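Local coordinates for protein galactokinase (Bifidobacterium longum subsp. infantis ATCC 15697 = JCM 1222 = DSM 20088, PDB 6TEQ) that probably phosphorylates galactose with ATP as a GHMP-family galactokinase, and binds 2-deoxy-2-fluoro-galactose in its sugar pocket, at residues M145-A150 with L190-S195; A166-L171 with A409-R414. All blocks are in the same frame, centred on the assembly; numbering follows the deposited sequence. Where two conformers were deposited one is given.

How the contacts relate
After the N-terminal strands and helices, the chain reaches helix 141-156, then helix 165-183, then helix 190-197, all in the GHMP kinase N-terminal region. Contact 1 closes the loop from 145-150 to 190-195, setting the first of these helices against the third, with the middle helix between them in sequence. Contact 2 starts inside that loop, at 166-171, and reaches 238 residues on to 409-414, where the chain enters its last strand, 413-417; the two contacts therefore cross. Their centres lie about 8 Å apart and they touch: Ser195 O is 2.8 Å from Ala412 N, probably a hydrogen bond. Together they tie three helices to the residue just before strand 413-417.

Contact 1 of 2, residues M145-A150 with L190-S195; sequences MTCSTA and LDQNAS. With GAF (2-deoxy-2-fluoro-alpha-D-galactopyranose), chain M.
Cys147 SG lies 3.7 Å from both CA and CB of Gln192, resting against the root of that side chain, and van der Waals packing of this kind carries the contact. With SG anti to its own carbonyl carbon (chi1 -68°), the sulfur reaches across the gap between the helices, while Cys147 CB, lower on the same side chain, faces Ser195 OG at 3.9 Å. Thr146 adds a looser touch through OG1, 4.4 Å from Gln192 CG. The short helical segments cross at -48° with their axes 9.7 Å apart, and no hydrogen bond joins them.

The two hydroxyls at the interface bond outside it. Ser195 OG bonds to Pro38 O, and Thr146 OG1 turns back to Ser142 O in its own helix. Gln192 also touches Glu179, a magnesium-binding residue of this protein, although no metal is bound here.

The sugar lies at the start of helix 190-197, where Leu190 lines the pocket and Asp191 OD2 comes within 3.2 Å of GAF F2; Arg40 holds OD1 of Asp191 in a salt bridge. Helix 190-197 thus runs from the galactose pocket to helix 141-156, with strand 33-42 packed against Leu190, Ala194 and Ser195, helix 165-183 against Gln192, and strand 125-131 against Met145, Ser148 and Thr149.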
ATOM      1  N   MET A 145       2.165  -9.710   0.712  1.00 11.07           N
ATOM      2  CA  MET A 145       2.952 -10.912   1.114  1.00 12.20           C
ATOM      3  C   MET A 145       3.083 -10.960   2.645  1.00 12.27           C
ATOM      4  O   MET A 145       2.941 -12.057   3.242  1.00 13.88           O
ATOM      5  CB  MET A 145       4.330 -10.898   0.454  1.00 14.71           C
ATOM      6  CG  MET A 145       5.201 -12.052   0.869  1.00 15.80           C
ATOM      7  SD  MET A 145       6.569 -12.258  -0.222  1.00 17.18           S
ATOM      8  CE  MET A 145       5.807 -12.969  -1.678  1.00 18.27           C
ATOM      9  N   THR A 146       3.442  -9.875   3.268  1.00 11.78           N
ATOM     10  CA  THR A 146       3.678  -9.879   4.732  1.00 11.81           C
ATOM     11  C   THR A 146       2.360 -10.075   5.467  1.00 10.62           C
ATOM     12  O   THR A 146       2.353 -10.788   6.475  1.00 12.51           O
ATOM     13  CB  THR A 146       4.451  -8.651   5.241  1.00 10.99           C
ATOM     14  OG1 THR A 146       3.669  -7.469   4.895  1.00 12.68           O
ATOM     15  CG2 THR A 146       5.858  -8.590   4.713  1.00 12.09           C
ATOM     16  N   CYS A 147       1.273  -9.454   5.046  1.00 11.94           N
ATOM     17  CA  CYS A 147      -0.012  -9.554   5.749  1.00 11.06           C
ATOM     18  C   CYS A 147      -0.666 -10.926   5.547  1.00 11.97           C
ATOM     19  O   CYS A 147      -1.235 -11.467   6.543  1.00 12.71           O
ATOM     20  CB  CYS A 147      -0.926  -8.390   5.345  1.00 11.93           C
ATOM     21  SG  CYS A 147      -0.297  -6.820   5.966  1.00 13.80           S
ATOM     22  N   SER A 148      -0.519 -11.513   4.359  1.00 11.11           N
ATOM     23  CA  SER A 148      -1.095 -12.885   4.148  1.00 12.27           C
ATOM     24  C   SER A 148      -0.331 -13.854   5.056  1.00 14.18           C
ATOM     25  O   SER A 148      -0.956 -14.676   5.671  1.00 12.49           O
ATOM     26  CB  SER A 148      -1.009 -13.344   2.734  1.00 12.52           C
ATOM     27  OG  SER A 148       0.298 -13.354   2.210  1.00 12.47           O
ATOM     28  N   THR A 149       0.979 -13.666   5.178  1.00 12.40           N
ATOM     29  CA  THR A 149       1.818 -14.571   6.025  1.00 11.21           C
ATOM     30  C   THR A 149       1.425 -14.351   7.496  1.00 13.24           C
ATOM     31  O   THR A 149       1.312 -15.327   8.205  1.00 14.19           O
ATOM     32  CB  THR A 149       3.292 -14.282   5.822  1.00 11.44           C
ATOM     33  OG1 THR A 149       3.674 -14.397   4.455  1.00 12.35           O
ATOM     34  CG2 THR A 149       4.162 -15.223   6.621  1.00 14.03           C
ATOM     35  N   ALA A 150       1.238 -13.113   7.920  1.00 12.60           N
ATOM     36  CA  ALA A 150       0.929 -12.784   9.338  1.00 12.82           C
ATOM     37  C   ALA A 150      -0.421 -13.396   9.660  1.00 12.45           C
ATOM     38  O   ALA A 150      -0.575 -13.996  10.713  1.00 13.30           O
ATOM     39  CB  ALA A 150       0.905 -11.273   9.550  1.00 13.80           C
ATOM     40  N   LEU A 190       0.655   2.427   6.092  0.50 13.85           N
ATOM     41  CA  LEU A 190      -0.467   2.630   5.144  0.50 16.22           C
ATOM     42  C   LEU A 190      -0.915   1.282   4.564  0.50 12.92           C
ATOM     43  O   LEU A 190      -2.131   0.927   4.578  0.50 13.29           O
ATOM     44  CB  LEU A 190       0.040   3.545   4.015  0.50 17.07           C
ATOM     45  CG  LEU A 190      -0.925   3.909   2.884  0.50 17.31           C
ATOM     46  CD1 LEU A 190      -0.192   4.667   1.777  0.50 16.76           C
ATOM     47  CD2 LEU A 190      -1.586   2.682   2.314  0.50 20.69           C
ATOM     48  N   ASP A 191       0.047   0.566   4.001  1.00 11.72           N
ATOM     49  CA  ASP A 191      -0.242  -0.530   3.097  1.00 10.92           C
ATOM     50  C   ASP A 191      -0.781  -1.722   3.887  1.00  9.87           C
ATOM     51  O   ASP A 191      -1.723  -2.444   3.412  1.00 10.96           O
ATOM     52  CB  ASP A 191       0.985  -0.958   2.312  1.00 12.86           C
ATOM     53  CG  ASP A 191       1.694   0.107   1.514  1.00 13.10           C
ATOM     54  OD1 ASP A 191       1.105   1.206   1.364  1.00 13.06           O
ATOM     55  OD2 ASP A 191       2.725  -0.289   0.943  1.00 15.82           O
ATOM     56  N   GLN A 192      -0.216  -1.953   5.063  1.00 10.81           N
ATOM     57  CA  GLN A 192      -0.518  -3.117   5.894  1.00 12.32           C
ATOM     58  C   GLN A 192      -1.872  -2.880   6.588  1.00 11.22           C
ATOM     59  O   GLN A 192      -2.722  -3.837   6.674  1.00 11.67           O
ATOM     60  CB  GLN A 192       0.591  -3.337   6.912  1.00 13.89           C
ATOM     61  CG  GLN A 192       1.954  -3.619   6.268  1.00 13.28           C
ATOM     62  CD  GLN A 192       2.751  -2.383   5.889  1.00 13.05           C
ATOM     63  OE1 GLN A 192       2.287  -1.219   5.984  1.00 14.21           O
ATOM     64  NE2 GLN A 192       3.976  -2.623   5.450  1.00 19.36           N
ATOM     65  N   ASN A 193      -2.181  -1.672   6.980  1.00 11.88           N
ATOM     66  CA  ASN A 193      -3.511  -1.330   7.500  1.00 12.21           C
ATOM     67  C   ASN A 193      -4.536  -1.529   6.432  1.00 11.17           C
ATOM     68  O   ASN A 193      -5.639  -2.127   6.707  1.00 13.14           O
ATOM     69  CB  ASN A 193      -3.508   0.102   8.106  1.00 11.77           C
ATOM     70  CG  ASN A 193      -2.961   0.160   9.516  1.00 14.14           C
ATOM     71  OD1 ASN A 193      -3.701  -0.122  10.443  1.00 14.67           O
ATOM     72  ND2 ASN A 193      -1.676   0.430   9.689  1.00 15.04           N
ATOM     73  N   ALA A 194      -4.281  -1.089   5.197  1.00 12.37           N
ATOM     74  CA  ALA A 194      -5.240  -1.302   4.082  1.00 13.07           C
ATOM     75  C   ALA A 194      -5.468  -2.779   3.908  1.00 10.38           C
ATOM     76  O   ALA A 194      -6.614  -3.223   3.850  1.00 11.70           O
ATOM     77  CB  ALA A 194      -4.739  -0.681   2.815  1.00 12.31           C
ATOM     78  N   SER A 195      -4.407  -3.555   3.809  1.00 10.71           N
ATOM     79  CA  SER A 195      -4.495  -4.960   3.380  1.00 11.08           C
ATOM     80  C   SER A 195      -5.291  -5.745   4.426  1.00 10.45           C
ATOM     81  O   SER A 195      -5.993  -6.703   4.080  1.00 13.96           O
ATOM     82  CB  SER A 195      -3.077  -5.521   3.191  1.00 12.08           C
ATOM     83  OG  SER A 195      -3.119  -6.782   2.589  1.00 13.51           O
TER
HETATM   84  C1  GAF M 609       4.929   3.600   0.350  0.60 14.86           C
HETATM   85  C2  GAF M 609       4.937   3.137   1.792  0.60 14.74           C
HETATM   86  F2  GAF M 609       5.033   1.785   1.815  0.60 15.54           F
HETATM   87  C3  GAF M 609       3.695   3.577   2.537  0.60 11.94           C
HETATM   88  O3  GAF M 609       3.874   3.364   3.901  0.60 14.69           O
HETATM   89  C4  GAF M 609       3.431   5.099   2.339  0.60 13.52           C
HETATM   90  O4  GAF M 609       4.376   5.927   3.005  0.60 14.07           O
HETATM   91  C5  GAF M 609       3.421   5.397   0.878  0.60 12.35           C
HETATM   92  O5  GAF M 609       4.643   5.005   0.300  0.60 15.58           O
HETATM   93  C6  GAF M 609       3.194   6.861   0.561  0.60 11.16           C
HETATM   94  O6  GAF M 609       1.914   7.300   1.016  0.60  9.59           O
HETATM   95  O1  GAF M 609       3.920   2.808  -0.250  0.60 17.81           O

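Contact 2 of 2, residues A166-L171 with A409-R414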
ATOM      1  N   ALA A 166      -9.171  -4.988  15.772  1.00 14.24           N
ATOM      2  CA  ALA A 166      -8.157  -4.504  16.735  1.00 15.19           C
ATOM      3  C   ALA A 166      -7.039  -5.542  16.868  1.00 12.71           C
ATOM      4  O   ALA A 166      -5.865  -5.145  16.933  1.00 13.79           O
ATOM      5  CB  ALA A 166      -8.819  -4.215  18.054  1.00 14.41           C
ATOM      6  N   GLY A 167      -7.378  -6.827  16.897  1.00 14.12           N
ATOM      7  CA  GLY A 167      -6.378  -7.901  16.957  1.00 13.30           C
ATOM      8  C   GLY A 167      -5.447  -7.817  15.742  1.00 14.72           C
ATOM      9  O   GLY A 167      -4.236  -7.982  15.859  1.00 14.20           O
ATOM     10  N   ARG A 168      -6.025  -7.531  14.585  1.00 14.61           N
ATOM     11  CA  ARG A 168      -5.194  -7.533  13.374  1.00 15.47           C
ATOM     12  C   ARG A 168      -4.098  -6.466  13.456  1.00 12.58           C
ATOM     13  O   ARG A 168      -3.079  -6.624  12.775  1.00 13.43           O
ATOM     14  CB  ARG A 168      -6.033  -7.393  12.109  1.00 12.44           C
ATOM     15  CG  ARG A 168      -6.725  -8.677  11.770  1.00 13.76           C
ATOM     16  CD  ARG A 168      -7.449  -8.497  10.458  1.00 13.53           C
ATOM     17  NE  ARG A 168      -8.032  -9.737  10.041  1.00 14.65           N
ATOM     18  CZ  ARG A 168      -8.385 -10.030   8.818  1.00 12.71           C
ATOM     19  NH1 ARG A 168      -8.379  -9.113   7.869  1.00 15.26           N
ATOM     20  NH2 ARG A 168      -8.925 -11.195   8.572  1.00 14.49           N
ATOM     21  N   VAL A 169      -4.238  -5.425  14.302  1.00 13.70           N
ATOM     22  CA  VAL A 169      -3.153  -4.435  14.428  1.00 13.66           C
ATOM     23  C   VAL A 169      -1.856  -5.101  14.929  1.00 14.05           C
ATOM     24  O   VAL A 169      -0.755  -4.685  14.551  1.00 13.32           O
ATOM     25  CB  VAL A 169      -3.643  -3.247  15.283  1.00 16.29           C
ATOM     26  CG1 VAL A 169      -2.474  -2.345  15.640  1.00 15.98           C
ATOM     27  CG2 VAL A 169      -4.769  -2.514  14.532  1.00 17.44           C
ATOM     28  N   THR A 170      -1.962  -6.087  15.808  1.00 15.23           N
ATOM     29  CA  THR A 170      -0.758  -6.832  16.233  1.00 15.89           C
ATOM     30  C   THR A 170      -0.062  -7.452  15.013  1.00 13.19           C
ATOM     31  O   THR A 170       1.163  -7.409  14.895  1.00 16.43           O
ATOM     32  CB  THR A 170      -1.157  -7.852  17.290  1.00 15.70           C
ATOM     33  OG1 THR A 170      -1.543  -7.094  18.466  1.00 18.69           O
ATOM     34  CG2 THR A 170      -0.018  -8.791  17.621  1.00 18.07           C
ATOM     35  N   LEU A 171      -0.837  -8.044  14.117  1.00 13.25           N
ATOM     36  CA  LEU A 171      -0.310  -8.727  12.907  1.00 12.85           C
ATOM     37  C   LEU A 171       0.215  -7.710  11.902  1.00 10.91           C
ATOM     38  O   LEU A 171       1.274  -7.931  11.359  1.00 12.60           O
ATOM     39  CB  LEU A 171      -1.420  -9.552  12.306  1.00 14.11           C
ATOM     40  CG  LEU A 171      -2.005 -10.608  13.232  1.00 13.82           C
ATOM     41  CD1 LEU A 171      -3.051 -11.399  12.563  1.00 15.00           C
ATOM     42  CD2 LEU A 171      -0.983 -11.493  13.867  1.00 16.36           C
ATOM     43  N   ALA A 409     -12.396  -3.504  -2.317  1.00 11.40           N
ATOM     44  CA  ALA A 409     -12.543  -4.948  -2.076  1.00 12.43           C
ATOM     45  C   ALA A 409     -12.222  -5.280  -0.622  1.00 11.44           C
ATOM     46  O   ALA A 409     -11.921  -4.406   0.191  1.00 13.53           O
ATOM     47  CB  ALA A 409     -11.671  -5.705  -3.064  1.00 14.09           C
ATOM     48  N   ALA A 410     -12.447  -6.550  -0.277  1.00 12.84           N
ATOM     49  CA  ALA A 410     -12.278  -7.079   1.082  1.00 12.81           C
ATOM     50  C   ALA A 410     -10.814  -7.176   1.478  1.00 11.87           C
ATOM     51  O   ALA A 410      -9.881  -7.234   0.609  1.00 14.28           O
ATOM     52  CB  ALA A 410     -12.962  -8.444   1.130  1.00 17.36           C
ATOM     53  N   SER A 411     -10.613  -7.150   2.789  1.00 12.99           N
ATOM     54  CA  SER A 411      -9.277  -7.249   3.385  1.00 13.51           C
ATOM     55  C   SER A 411      -8.817  -8.716   3.354  1.00 12.17           C
ATOM     56  O   SER A 411      -9.506  -9.609   2.803  1.00 14.55           O
ATOM     57  CB  SER A 411      -9.289  -6.715   4.803  1.00 13.71           C
ATOM     58  OG  SER A 411     -10.072  -7.590   5.629  1.00 15.13           O
ATOM     59  N   ALA A 412      -7.705  -8.969   3.980  1.00 12.66           N
ATOM     60  CA  ALA A 412      -7.084 -10.308   4.103  1.00 10.75           C
ATOM     61  C   ALA A 412      -8.096 -11.272   4.728  1.00 11.99           C
ATOM     62  O   ALA A 412      -8.874 -10.882   5.610  1.00 14.04           O
ATOM     63  CB  ALA A 412      -5.825 -10.232   4.888  1.00 11.51           C
ATOM     64  N   SER A 413      -8.001 -12.523   4.385  1.00 13.95           N
ATOM     65  CA  SER A 413      -8.918 -13.544   4.923  1.00 13.37           C
ATOM     66  C   SER A 413      -8.323 -14.919   4.735  1.00 13.54           C
ATOM     67  O   SER A 413      -7.434 -15.107   3.854  1.00 16.59           O
ATOM     68  CB  SER A 413     -10.276 -13.471   4.312  1.00 16.39           C
ATOM     69  OG  SER A 413     -10.259 -13.816   2.959  1.00 20.33           O
ATOM     70  N   ARG A 414      -8.845 -15.853   5.495  1.00 14.33           N
ATOM     71  CA  ARG A 414      -8.629 -17.271   5.173  1.00 14.67           C
ATOM     72  C   ARG A 414      -9.473 -17.606   3.950  1.00 16.46           C
ATOM     73  O   ARG A 414     -10.632 -17.167   3.843  1.00 23.77           O
ATOM     74  CB  ARG A 414      -9.014 -18.246   6.300  1.00 17.25           C
ATOM     75  CG  ARG A 414      -8.541 -19.656   5.963  1.00 18.98           C
ATOM     76  CD  ARG A 414      -8.501 -20.431   7.237  1.00 26.84           C
ATOM     77  NE  ARG A 414      -9.855 -20.770   7.609  1.00 28.03           N
ATOM     78  CZ  ARG A 414     -10.236 -21.123   8.859  1.00 34.99           C
ATOM     79  NH1 ARG A 414      -9.392 -21.105   9.871  1.00 36.73           N
ATOM     80  NH2 ARG A 414     -11.482 -21.450   9.114  1.00 41.32           N
TER
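Arg168 on a helical turn faces Ala412 in an extended stretch about to enter strand 413-417, their CA atoms 9.9 Å apart, so a long side chain has to span the gap. In this GHMP kinase fold an arginine of helix 165-183 binds a main-chain carbonyl at the entry to the C-terminal strand, which pairs antiparallel with strand 33-42 in the large mixed sheet.

Arg168 does nearly all the work. CG sits anti to the carbonyl carbon, chi1 -76°, and the chain stays extended from there to NE, which carries the guanidinium straight out from the helix. Its end, NH1 and NH2 together, closes on a single acceptor: Ala412 O lies 2.9 Å from NH1 and 3.0 Å from NH2. The oxygen is at the guanidinium edge, close to its plane, and both bonds are bent, with N-H...O angles of 145° and 142°. Both nitrogens approach from the same face of the carbonyl. Further bonds, from NE to Gly162 O and from NH1 to Met196 O, help fix the rotation of the group, and Leu151 of helix 141-156 touches both Arg168 and Ala412.

A leucine in place of Arg168 would probably leave the Ala412 carbonyl without its two donors and lose the polar link between the helix and the approach to the strand.

The neighbouring Ser411 bonds through OG to a glycerol, probably from the crystallisation liquor; that same OG stands 3.2 Å from Arg168 NH1 and lies oblique to the guanidinium plane.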